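RNA-binding protein RO60 (Deinococcus radiodurans, PDB 2NVO) binds several small RNAs that accumulate during recovery from ultraviolet irradiation and contributes to the bacterium's resistance to it. Local coordinates at residues 90-95 with 126-131; 138-143 with 180-185; 167-172 with 201-206; 173-178 with 248-253. All blocks are in the same frame, centred on the assembly; numbering follows the deposited sequence.

Contact 1 of 4, residues 90-95 with 126-131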
loop_
_atom_site.group_PDB
_atom_site.type_symbol
_atom_site.label_atom_id
_atom_site.label_comp_id
_atom_site.label_asym_id
_atom_site.label_seq_id
_atom_site.Cartn_x
_atom_site.Cartn_y
_atom_site.Cartn_z
ATOM N N VAL A 90 -11.152 5.648 11.196
ATOM C CA VAL A 90 -10.460 5.132 10.024
ATOM C C VAL A 90 -8.986 4.863 10.325
ATOM O O VAL A 90 -8.454 3.821 9.936
ATOM C CB VAL A 90 -10.587 6.081 8.823
ATOM C CG1 VAL A 90 -9.625 5.656 7.706
ATOM C CG2 VAL A 90 -12.022 6.121 8.334
ATOM N N VAL A 91 -8.324 5.789 11.015
ATOM C CA VAL A 91 -6.919 5.593 11.376
ATOM C C VAL A 91 -6.740 4.307 12.176
ATOM O O VAL A 91 -5.895 3.478 11.852
ATOM C CB VAL A 91 -6.342 6.772 12.200
ATOM C CG1 VAL A 91 -4.957 6.428 12.701
ATOM C CG2 VAL A 91 -6.307 8.055 11.377
ATOM N N ARG A 92 -7.544 4.153 13.223
ATOM C CA ARG A 92 -7.507 2.956 14.059
ATOM C C ARG A 92 -7.895 1.681 13.303
ATOM O O ARG A 92 -7.326 0.618 13.547
ATOM C CB ARG A 92 -8.405 3.146 15.285
ATOM C CG ARG A 92 -7.783 4.043 16.331
ATOM C CD ARG A 92 -8.796 4.934 17.019
ATOM N NE ARG A 92 -8.119 5.881 17.901
ATOM C CZ ARG A 92 -8.735 6.750 18.694
ATOM N NH1 ARG A 92 -10.057 6.803 18.728
ATOM N NH2 ARG A 92 -8.020 7.568 19.456
ATOM N N GLY A 93 -8.859 1.787 12.393
ATOM C CA GLY A 93 -9.316 0.641 11.617
ATOM C C GLY A 93 -8.285 0.177 10.600
ATOM O O GLY A 93 -8.330 -0.953 10.120
ATOM N N GLN A 94 -7.364 1.076 10.267
ATOM C CA GLN A 94 -6.214 0.765 9.427
ATOM C C GLN A 94 -6.554 0.230 8.040
ATOM O O GLN A 94 -5.803 -0.575 7.493
ATOM C CB GLN A 94 -5.295 -0.224 10.141
ATOM C CG GLN A 94 -5.038 0.140 11.582
ATOM C CD GLN A 94 -3.875 -0.619 12.180
ATOM O OE1 GLN A 94 -3.084 -1.231 11.462
ATOM N NE2 GLN A 94 -3.761 -0.579 13.505
ATOM N N ARG A 95 -7.664 0.680 7.462
ATOM C CA ARG A 95 -8.033 0.247 6.112
ATOM C C ARG A 95 -7.545 1.197 5.013
ATOM O O ARG A 95 -7.592 0.862 3.826
ATOM C CB ARG A 95 -9.543 0.030 5.982
ATOM C CG ARG A 95 -9.952 -1.443 5.960
ATOM C CD ARG A 95 -10.584 -1.892 7.275
ATOM N NE ARG A 95 -11.853 -1.206 7.519
ATOM C CZ ARG A 95 -12.677 -1.496 8.523
ATOM N NH1 ARG A 95 -12.369 -2.469 9.368
ATOM N NH2 ARG A 95 -13.811 -0.820 8.677
ATOM N N LEU A 126 -3.083 14.485 16.996
ATOM C CA LEU A 126 -1.930 14.492 16.094
ATOM C C LEU A 126 -0.859 13.442 16.423
ATOM O O LEU A 126 -0.364 12.760 15.528
ATOM C CB LEU A 126 -1.302 15.887 15.989
ATOM C CG LEU A 126 -0.221 15.990 14.911
ATOM C CD1 LEU A 126 -0.805 15.672 13.524
ATOM C CD2 LEU A 126 0.430 17.356 14.900
ATOM N N PRO A 127 -0.486 13.305 17.704
ATOM C CA PRO A 127 0.538 12.310 18.051
ATOM C C PRO A 127 0.156 10.884 17.644
ATOM O O PRO A 127 1.027 10.080 17.316
ATOM C CB PRO A 127 0.626 12.421 19.578
ATOM C CG PRO A 127 0.180 13.805 19.869
ATOM C CD PRO A 127 -0.890 14.104 18.872
ATOM N N GLU A 128 -1.134 10.572 17.660
ATOM C CA GLU A 128 -1.587 9.250 17.251
ATOM C C GLU A 128 -1.512 9.115 15.743
ATOM O O GLU A 128 -0.963 8.141 15.220
ATOM C CB GLU A 128 -3.028 8.998 17.696
ATOM C CG GLU A 128 -3.446 7.542 17.560
ATOM C CD GLU A 128 -4.930 7.309 17.858
ATOM O OE1 GLU A 128 -5.616 8.240 18.333
ATOM O OE2 GLU A 128 -5.413 6.186 17.607
ATOM N N VAL A 129 -2.067 10.110 15.056
ATOM C CA VAL A 129 -2.257 10.040 13.608
ATOM C C VAL A 129 -0.963 10.252 12.834
ATOM O O VAL A 129 -0.726 9.597 11.827
ATOM C CB VAL A 129 -3.323 11.046 13.127
ATOM C CG1 VAL A 129 -3.384 11.075 11.604
ATOM C CG2 VAL A 129 -4.680 10.698 13.698
ATOM N N ALA A 130 -0.122 11.169 13.302
ATOM C CA ALA A 130 1.189 11.366 12.702
ATOM C C ALA A 130 2.202 10.391 13.291
ATOM O O ALA A 130 3.118 10.805 13.998
ATOM C CB ALA A 130 1.657 12.810 12.900
ATOM N N ARG A 131 2.063 9.108 12.969
ATOM C CA ARG A 131 2.880 8.065 13.603
ATOM C C ARG A 131 4.370 8.202 13.348
ATOM O O ARG A 131 5.180 8.044 14.265
ATOM C CB ARG A 131 2.445 6.667 13.162
ATOM C CG ARG A 131 0.986 6.365 13.349
ATOM C CD ARG A 131 0.706 4.901 13.021
ATOM N NE ARG A 131 1.613 4.376 11.995
ATOM C CZ ARG A 131 1.328 4.287 10.699
ATOM N NH1 ARG A 131 0.147 4.693 10.237
ATOM N NH2 ARG A 131 2.230 3.792 9.859
#
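R92 and E128 carry the polar half of this contact, which brings the last turn of helix 80-93 against that of helix 116-129. The arginine takes the carboxylate side-on. NE of R92 gives a nearly straight bond to OE2 of E128 at 2.7 Å (165°), while NH2 of R92 reaches OE1 of E128 at 2.7 Å along a more bent path (137°). Each oxygen accepts through its syn lone pair. OE2 lies in the guanidinium plane and OE1 is tilted from it, the two flat groups being 28° apart. E128 sends CG anti to its backbone N and then runs out extended, meeting an arginine chain that bends at chi2.

The apolar half is a pair of valines. CG2 of V91 meets CG2 of V129 at 3.9 Å, the side chains crossing at about a right angle, and in both residues the touching methyl is the one anti to the carbonyl carbon. Helix 100-112 backs the pair, with A102 against V91 and L103 and L106 against V129, as expected in the stacked helices of the TROVE horseshoe.

Two bonds to separate oxygens leave the guanidinium little freedom to rotate, and the paired charges probably neutralise each other beside the valine contact.

Contact 2 of 4, residues 138-143 with 180-185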
loop_
_atom_site.group_PDB
_atom_site.type_symbol
_atom_site.label_atom_id
_atom_site.label_comp_id
_atom_site.label_asym_id
_atom_site.label_seq_id
_atom_site.Cartn_x
_atom_site.Cartn_y
_atom_site.Cartn_z
ATOM N N HIS A 138 4.442 15.869 6.776
ATOM C CA HIS A 138 3.427 15.880 5.732
ATOM C C HIS A 138 2.195 16.616 6.243
ATOM O O HIS A 138 1.580 17.410 5.535
ATOM C CB HIS A 138 3.089 14.440 5.336
ATOM C CG HIS A 138 2.358 14.322 4.036
ATOM N ND1 HIS A 138 1.755 13.152 3.631
ATOM C CD2 HIS A 138 2.118 15.228 3.061
ATOM C CE1 HIS A 138 1.181 13.340 2.454
ATOM N NE2 HIS A 138 1.388 14.593 2.086
ATOM N N PHE A 139 1.843 16.359 7.496
ATOM C CA PHE A 139 0.735 17.056 8.128
ATOM C C PHE A 139 0.992 18.566 8.118
ATOM O O PHE A 139 0.110 19.349 7.802
ATOM C CB PHE A 139 0.545 16.534 9.558
ATOM C CG PHE A 139 -0.258 17.443 10.429
ATOM C CD1 PHE A 139 -1.623 17.281 10.539
ATOM C CD2 PHE A 139 0.355 18.472 11.125
ATOM C CE1 PHE A 139 -2.364 18.121 11.338
ATOM C CE2 PHE A 139 -0.376 19.315 11.919
ATOM C CZ PHE A 139 -1.742 19.142 12.026
ATOM N N LEU A 140 2.217 18.962 8.448
ATOM C CA LEU A 140 2.611 20.373 8.457
ATOM C C LEU A 140 2.534 21.030 7.072
ATOM O O LEU A 140 2.192 22.206 6.949
ATOM C CB LEU A 140 4.023 20.522 9.031
ATOM C CG LEU A 140 4.172 20.213 10.526
ATOM C CD1 LEU A 140 5.618 20.342 10.949
ATOM C CD2 LEU A 140 3.252 21.124 11.359
ATOM N N ALA A 141 2.869 20.277 6.033
ATOM C CA ALA A 141 2.704 20.763 4.663
ATOM C C ALA A 141 1.232 21.047 4.346
ATOM O O ALA A 141 0.928 21.981 3.616
ATOM C CB ALA A 141 3.283 19.776 3.664
ATOM N N PHE A 142 0.318 20.245 4.898
ATOM C CA PHE A 142 -1.118 20.492 4.730
ATOM C C PHE A 142 -1.577 21.690 5.571
ATOM O O PHE A 142 -2.371 22.520 5.120
ATOM C CB PHE A 142 -1.954 19.269 5.135
ATOM C CG PHE A 142 -1.883 18.117 4.168
ATOM C CD1 PHE A 142 -2.123 18.305 2.809
ATOM C CD2 PHE A 142 -1.608 16.832 4.626
ATOM C CE1 PHE A 142 -2.066 17.231 1.921
ATOM C CE2 PHE A 142 -1.545 15.752 3.736
ATOM C CZ PHE A 142 -1.776 15.952 2.395
ATOM N N ALA A 143 -1.081 21.766 6.801
ATOM C CA ALA A 143 -1.517 22.797 7.742
ATOM C C ALA A 143 -1.001 24.197 7.397
ATOM O O ALA A 143 -1.663 25.191 7.688
ATOM C CB ALA A 143 -1.111 22.422 9.170
ATOM N N ASP A 180 10.832 17.187 1.938
ATOM C CA ASP A 180 10.704 18.300 0.999
ATOM C C ASP A 180 10.984 19.648 1.681
ATOM O O ASP A 180 12.098 19.894 2.127
ATOM C CB ASP A 180 9.323 18.291 0.342
ATOM C CG ASP A 180 9.340 18.891 -1.054
ATOM O OD1 ASP A 180 10.438 19.234 -1.548
ATOM O OD2 ASP A 180 8.259 19.016 -1.654
ATOM N N GLY A 181 9.977 20.512 1.774
ATOM C CA GLY A 181 10.155 21.801 2.429
ATOM C C GLY A 181 10.407 21.696 3.934
ATOM O O GLY A 181 11.401 22.209 4.453
ATOM N N TRP A 182 9.507 21.004 4.624
ATOM C CA TRP A 182 9.560 20.862 6.088
ATOM C C TRP A 182 10.627 19.896 6.614
ATOM O O TRP A 182 10.785 18.786 6.101
ATOM C CB TRP A 182 8.186 20.432 6.604
ATOM C CG TRP A 182 7.244 21.561 6.672
ATOM C CD1 TRP A 182 6.307 21.909 5.741
ATOM C CD2 TRP A 182 7.145 22.524 7.725
ATOM N NE1 TRP A 182 5.626 23.027 6.153
ATOM C CE2 TRP A 182 6.131 23.435 7.361
ATOM C CE3 TRP A 182 7.820 22.713 8.934
ATOM C CZ2 TRP A 182 5.767 24.511 8.172
ATOM C CZ3 TRP A 182 7.457 23.787 9.738
ATOM C CH2 TRP A 182 6.439 24.668 9.352
ATOM N N SER A 183 11.344 20.317 7.655
ATOM C CA SER A 183 12.282 19.445 8.349
ATOM C C SER A 183 11.906 19.383 9.828
ATOM O O SER A 183 11.168 20.232 10.314
ATOM C CB SER A 183 13.711 19.967 8.204
ATOM O OG SER A 183 13.931 21.113 9.016
ATOM N N GLN A 184 12.418 18.387 10.542
ATOM C CA GLN A 184 12.214 18.328 11.995
ATOM C C GLN A 184 12.784 19.591 12.641
ATOM O O GLN A 184 12.186 20.162 13.559
ATOM C CB GLN A 184 12.877 17.081 12.597
ATOM C CG GLN A 184 12.484 15.778 11.912
ATOM C CD GLN A 184 11.043 15.394 12.151
ATOM O OE1 GLN A 184 10.452 14.646 11.372
ATOM N NE2 GLN A 184 10.465 15.904 13.225
ATOM N N ALA A 185 13.941 20.028 12.157
ATOM C CA ALA A 185 14.565 21.261 12.633
ATOM C C ALA A 185 13.628 22.469 12.544
ATOM O O ALA A 185 13.510 23.227 13.503
ATOM C CB ALA A 185 15.856 21.536 11.880
#
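W182 lays one face of its indole over L140 of helix 133-143, an aliphatic CH-pi contact made from a short, weakly bonded antiparallel hairpin (178-179 with 182-183). D180 and G181 stand at its turn, and S183 then caps helix 184-191 by binding the backbone N of D186 through OG.

The two main side chains cross at about a right angle. CB of L140 stands 3.9 Å from the centroid of the five-membered ring of W182, only 8° off the normal, so it is centred over the pyrrole part of the indole. Farther along the leucine, CD1 lies on the same face, over the CE3-CZ3 side of the six-membered ring, 3.8 Å from CE3 of W182. With chi2 at 97° the indole plane stands nearly perpendicular to the CA-CB-CG plane, turning a face to L140.

A141, one residue on, comes to the CD1 corner of the same five-membered ring, its backbone N approaching obliquely. The polar end of the indole is satisfied by D144, just beyond the segment, whose OD2 accepts a hydrogen bond from NE1; W149 touches the same side chain. Beside this, the methyl CB of A141 rests 4.2 Å from CD1 of W182.

Contact 3 of 4, residues 167-172 with 201-206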
loop_
_atom_site.group_PDB
_atom_site.type_symbol
_atom_site.label_atom_id
_atom_site.label_comp_id
_atom_site.label_asym_id
_atom_site.label_seq_id
_atom_site.Cartn_x
_atom_site.Cartn_y
_atom_site.Cartn_z
ATOM N N ASP A 167 13.660 6.586 21.996
ATOM C CA ASP A 167 13.958 5.683 20.885
ATOM C C ASP A 167 13.265 6.125 19.591
ATOM O O ASP A 167 13.863 6.082 18.514
ATOM C CB ASP A 167 13.583 4.245 21.245
ATOM C CG ASP A 167 14.268 3.768 22.523
ATOM O OD1 ASP A 167 15.508 3.887 22.627
ATOM O OD2 ASP A 167 13.560 3.283 23.426
ATOM N N LYS A 168 12.011 6.555 19.695
ATOM C CA LYS A 168 11.309 7.083 18.530
ATOM C C LYS A 168 11.929 8.403 18.083
ATOM O O LYS A 168 12.024 8.685 16.884
ATOM C CB LYS A 168 9.821 7.283 18.803
ATOM C CG LYS A 168 9.148 8.116 17.718
ATOM C CD LYS A 168 7.708 8.489 18.045
ATOM C CE LYS A 168 6.722 7.473 17.497
ATOM N NZ LYS A 168 5.343 8.038 17.432
ATOM N N LEU A 169 12.355 9.215 19.045
ATOM C CA LEU A 169 12.967 10.489 18.705
ATOM C C LEU A 169 14.275 10.276 17.955
ATOM O O LEU A 169 14.545 10.954 16.954
ATOM C CB LEU A 169 13.200 11.345 19.951
ATOM C CG LEU A 169 11.967 12.022 20.551
ATOM C CD1 LEU A 169 12.396 13.022 21.623
ATOM C CD2 LEU A 169 11.123 12.709 19.474
ATOM N N ALA A 170 15.085 9.338 18.451
ATOM C CA ALA A 170 16.389 9.052 17.863
ATOM C C ALA A 170 16.205 8.546 16.442
ATOM O O ALA A 170 16.973 8.891 15.540
ATOM C CB ALA A 170 17.144 8.026 18.700
ATOM N N LEU A 171 15.171 7.729 16.264
ATOM C CA LEU A 171 14.815 7.186 14.963
ATOM C C LEU A 171 14.465 8.309 13.996
ATOM O O LEU A 171 14.945 8.334 12.858
ATOM C CB LEU A 171 13.633 6.221 15.102
ATOM C CG LEU A 171 13.062 5.655 13.796
ATOM C CD1 LEU A 171 14.074 4.744 13.119
ATOM C CD2 LEU A 171 11.742 4.919 14.034
ATOM N N TRP A 172 13.628 9.237 14.453
ATOM C CA TRP A 172 13.255 10.396 13.644
ATOM C C TRP A 172 14.494 11.212 13.316
ATOM O O TRP A 172 14.605 11.762 12.220
ATOM C CB TRP A 172 12.240 11.281 14.372
ATOM C CG TRP A 172 10.847 10.709 14.436
ATOM C CD1 TRP A 172 10.488 9.394 14.321
ATOM C CD2 TRP A 172 9.632 11.435 14.660
ATOM N NE1 TRP A 172 9.127 9.260 14.444
ATOM C CE2 TRP A 172 8.577 10.499 14.660
ATOM C CE3 TRP A 172 9.334 12.788 14.867
ATOM C CZ2 TRP A 172 7.247 10.869 14.855
ATOM C CZ3 TRP A 172 8.011 13.156 15.068
ATOM C CH2 TRP A 172 6.984 12.203 15.050
ATOM N N ASN A 201 15.582 15.693 25.660
ATOM C CA ASN A 201 15.925 17.079 25.347
ATOM C C ASN A 201 17.221 17.135 24.552
ATOM O O ASN A 201 17.414 18.014 23.712
ATOM C CB ASN A 201 16.060 17.915 26.623
ATOM C CG ASN A 201 14.716 18.286 27.221
ATOM O OD1 ASN A 201 13.705 18.318 26.525
ATOM N ND2 ASN A 201 14.700 18.571 28.520
ATOM N N ALA A 202 18.109 16.191 24.846
ATOM C CA ALA A 202 19.391 16.086 24.169
ATOM C C ALA A 202 19.208 15.708 22.696
ATOM O O ALA A 202 19.898 16.248 21.824
ATOM C CB ALA A 202 20.286 15.075 24.882
ATOM N N VAL A 203 18.278 14.795 22.419
ATOM C CA VAL A 203 18.032 14.380 21.040
ATOM C C VAL A 203 17.270 15.451 20.277
ATOM O O VAL A 203 17.433 15.595 19.063
ATOM C CB VAL A 203 17.280 13.032 20.933
ATOM C CG1 VAL A 203 15.879 13.154 21.471
ATOM C CG2 VAL A 203 17.221 12.573 19.478
ATOM N N LEU A 204 16.438 16.202 20.991
ATOM C CA LEU A 204 15.715 17.308 20.383
ATOM C C LEU A 204 16.725 18.375 19.989
ATOM O O LEU A 204 16.683 18.906 18.874
ATOM C CB LEU A 204 14.661 17.861 21.348
ATOM C CG LEU A 204 13.459 16.941 21.591
ATOM C CD1 LEU A 204 12.476 17.535 22.596
ATOM C CD2 LEU A 204 12.742 16.629 20.292
ATOM N N LYS A 205 17.654 18.663 20.898
ATOM C CA LYS A 205 18.715 19.615 20.610
ATOM C C LYS A 205 19.541 19.165 19.405
ATOM O O LYS A 205 19.902 19.978 18.557
ATOM C CB LYS A 205 19.625 19.813 21.821
ATOM C CG LYS A 205 20.573 21.007 21.678
ATOM C CD LYS A 205 21.634 21.010 22.767
ATOM C CE LYS A 205 22.605 22.178 22.606
ATOM N NZ LYS A 205 22.025 23.473 23.076
ATOM N N PHE A 206 19.841 17.871 19.333
ATOM C CA PHE A 206 20.626 17.354 18.217
ATOM C C PHE A 206 19.874 17.506 16.901
ATOM O O PHE A 206 20.471 17.795 15.865
ATOM C CB PHE A 206 20.998 15.887 18.425
ATOM C CG PHE A 206 21.526 15.223 17.182
ATOM C CD1 PHE A 206 22.865 15.320 16.845
ATOM C CD2 PHE A 206 20.679 14.525 16.341
ATOM C CE1 PHE A 206 23.353 14.721 15.695
ATOM C CE2 PHE A 206 21.161 13.927 15.189
ATOM C CZ PHE A 206 22.499 14.026 14.869
#
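No ring lies between L169 and V203, whose contact is wholly aliphatic; the flat groups of the two segments face other parts of the fold. W172 meets Y176 edge-to-face and also packs on V160 and Q184, while F206 touches I223 of helix 219-229.

Between the helices, V203 works as a fork. Its CG1 methyl, held between the backbone N and the carbonyl carbon (chi1 66°), presses on L169 twice, lying 3.5 Å from CD1 and 3.6 Å from CB of that leucine. The first of these is tighter than an ordinary van der Waals contact. The other branch, CG2 of V203, meets the backbone of the facing helix, 4.0 Å from CA of A170.

Helix 166-175 and helix 198-209 run almost parallel here, their local axes 12° apart and 9.6 Å from each other at closest approach. Such side-by-side alignment suits the HEAT-like helical stacking of the TROVE domain. Helix 219-229 lies against both partners, with V222 on A170 and I223 on V203.

L169 extends its contact to the next residue of the facing helix: CD1 of L169, the same methyl that meets V203, also touches CD2 of L204 at 3.9 Å, the leucines crossing at a slant. L204 in turn packs on L188 of helix 184-191.

Contact 4 of 4, residues 173-178 with 248-253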
loop_
_atom_site.group_PDB
_atom_site.type_symbol
_atom_site.label_atom_id
_atom_site.label_comp_id
_atom_site.label_asym_id
_atom_site.label_seq_id
_atom_site.Cartn_x
_atom_site.Cartn_y
_atom_site.Cartn_z
ATOM N N ALA A 173 15.434 11.272 14.258
ATOM C CA ALA A 173 16.639 12.086 14.081
ATOM C C ALA A 173 17.537 11.583 12.952
ATOM O O ALA A 173 18.290 12.361 12.361
ATOM C CB ALA A 173 17.429 12.174 15.382
ATOM N N VAL A 174 17.463 10.286 12.660
ATOM C CA VAL A 174 18.359 9.687 11.677
ATOM C C VAL A 174 17.632 9.282 10.397
ATOM O O VAL A 174 18.241 9.145 9.343
ATOM C CB VAL A 174 19.090 8.450 12.250
ATOM C CG1 VAL A 174 19.918 8.832 13.462
ATOM C CG2 VAL A 174 18.099 7.363 12.609
ATOM N N LYS A 175 16.326 9.094 10.491
ATOM C CA LYS A 175 15.571 8.539 9.380
ATOM C C LYS A 175 14.539 9.509 8.791
ATOM O O LYS A 175 14.304 9.506 7.579
ATOM C CB LYS A 175 14.918 7.213 9.796
ATOM C CG LYS A 175 13.755 6.772 8.920
ATOM C CD LYS A 175 12.989 5.620 9.564
ATOM C CE LYS A 175 13.032 4.367 8.715
ATOM N NZ LYS A 175 12.055 4.468 7.597
ATOM N N TYR A 176 13.936 10.347 9.629
ATOM C CA TYR A 176 12.873 11.242 9.158
ATOM C C TYR A 176 13.250 12.726 9.274
ATOM O O TYR A 176 12.401 13.559 9.611
ATOM C CB TYR A 176 11.566 10.989 9.924
ATOM C CG TYR A 176 11.077 9.554 9.902
ATOM C CD1 TYR A 176 10.580 8.980 8.733
ATOM C CD2 TYR A 176 11.089 8.777 11.058
ATOM C CE1 TYR A 176 10.123 7.660 8.712
ATOM C CE2 TYR A 176 10.637 7.454 11.048
ATOM C CZ TYR A 176 10.155 6.904 9.875
ATOM O OH TYR A 176 9.705 5.599 9.865
ATOM N N LYS A 177 14.510 13.043 8.977
ATOM C CA LYS A 177 15.036 14.389 9.154
ATOM C C LYS A 177 14.242 15.454 8.395
ATOM O O LYS A 177 14.004 16.551 8.905
ATOM C CB LYS A 177 16.509 14.439 8.776
ATOM N N ALA A 178 13.823 15.132 7.178
ATOM C CA ALA A 178 13.142 16.124 6.361
ATOM C C ALA A 178 12.203 15.493 5.347
ATOM O O ALA A 178 12.339 14.324 4.967
ATOM C CB ALA A 178 14.157 17.033 5.661
ATOM N N PRO A 248 20.366 0.261 10.129
ATOM C CA PRO A 248 19.667 -0.055 8.878
ATOM C C PRO A 248 20.541 0.141 7.639
ATOM O O PRO A 248 21.471 0.947 7.651
ATOM C CB PRO A 248 18.513 0.958 8.870
ATOM C CG PRO A 248 18.944 2.029 9.851
ATOM C CD PRO A 248 19.619 1.251 10.915
ATOM N N LEU A 249 20.234 -0.604 6.579
ATOM C CA LEU A 249 20.938 -0.491 5.305
ATOM C C LEU A 249 20.858 0.933 4.760
ATOM O O LEU A 249 21.683 1.348 3.941
ATOM C CB LEU A 249 20.333 -1.464 4.295
ATOM C CG LEU A 249 20.685 -1.307 2.819
ATOM C CD1 LEU A 249 22.136 -1.672 2.560
ATOM C CD2 LEU A 249 19.765 -2.175 1.998
ATOM N N GLU A 250 19.856 1.672 5.228
ATOM C CA GLU A 250 19.667 3.065 4.849
ATOM C C GLU A 250 20.889 3.891 5.223
ATOM O O GLU A 250 21.326 4.754 4.457
ATOM C CB GLU A 250 18.448 3.637 5.571
ATOM C CG GLU A 250 17.324 2.636 5.792
ATOM C CD GLU A 250 16.327 3.124 6.825
ATOM O OE1 GLU A 250 16.599 4.165 7.464
ATOM O OE2 GLU A 250 15.278 2.470 6.999
ATOM N N ALA A 251 21.430 3.612 6.409
ATOM C CA ALA A 251 22.533 4.384 6.979
ATOM C C ALA A 251 23.798 4.345 6.129
ATOM O O ALA A 251 24.713 5.144 6.325
ATOM C CB ALA A 251 22.837 3.896 8.385
ATOM N N VAL A 252 23.848 3.410 5.189
ATOM C CA VAL A 252 25.050 3.207 4.388
ATOM C C VAL A 252 24.975 3.921 3.039
ATOM O O VAL A 252 24.066 3.676 2.248
ATOM C CB VAL A 252 25.335 1.708 4.184
ATOM C CG1 VAL A 252 26.492 1.510 3.210
ATOM C CG2 VAL A 252 25.631 1.051 5.523
ATOM N N PRO A 253 25.932 4.821 2.784
ATOM C CA PRO A 253 25.995 5.532 1.509
ATOM C C PRO A 253 25.896 4.564 0.342
ATOM O O PRO A 253 26.567 3.531 0.331
ATOM C CB PRO A 253 27.377 6.178 1.553
ATOM C CG PRO A 253 27.605 6.433 3.002
ATOM C CD PRO A 253 26.987 5.262 3.713
#
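K175 and E250, whose CA atoms stand 8.2 Å apart, face each other between the end of helix 166-175 and the short 3-10 turn 249-251, a turn held by backbone hydrogen bonds from A251 N to P248 O and from V252 N to L249 O.

Both side chains set out toward the other segment and cross at a slant. K175 starts with CG anti to its backbone N, then folds at chi3 (-118°) and chi4 (-79°), so that its CE, rather than its ammonium group, comes nearest the glutamate. CE of K175 lies 3.4 Å from OE2 of E250 and 3.8 Å from OE1, across the end of the carboxylate. NZ of K175 is 3.8 Å from OE2 of E250, a long salt bridge. E250 reaches out extended beyond CG, although its chi1 of -34° sits away from a staggered position.

The lysine also meets its own neighbour. CD of K175 lies over one face of the Y176 ring, offset toward the rim, and the bends at chi3 and chi4 bring NZ of K175 to Y176 OH, a weak hydrogen bond at 3.5 Å. H226 of helix 219-229 touches both segments: V174 of 173-178, and P248 and A251 of 248-253.

The contact thus joins, at the surface, two parts of the region assigned to RNA binding by similarity to relatives. With a long ion pair, no hydrogen bond across it and two exposed side chains, the attraction is probably modest and readily shared with water.

In the fold
All four contacts belong to the TROVE horseshoe, which the VWFA-like domain closes into a ring. Contact 1 is complete before the others open, whereas contacts 2, 3 and 4 alternate their segments along the chain, so each spans part of the others' sequence. Centre to centre, contacts 3 and 4, sharing helix 166-175, are about 13 Å apart, contact 2 is about 17 Å from contact 3 and 18 Å from contact 4, and contact 1 about 18 Å from contact 2 and 22 Å from contact 3. Contact 1 touches contact 2 where L126 packs on F139, and contact 3 through R131 and K168; Q184 N probably hydrogen-bonds K177 O between contacts 2 and 4, so neighbouring contacts touch.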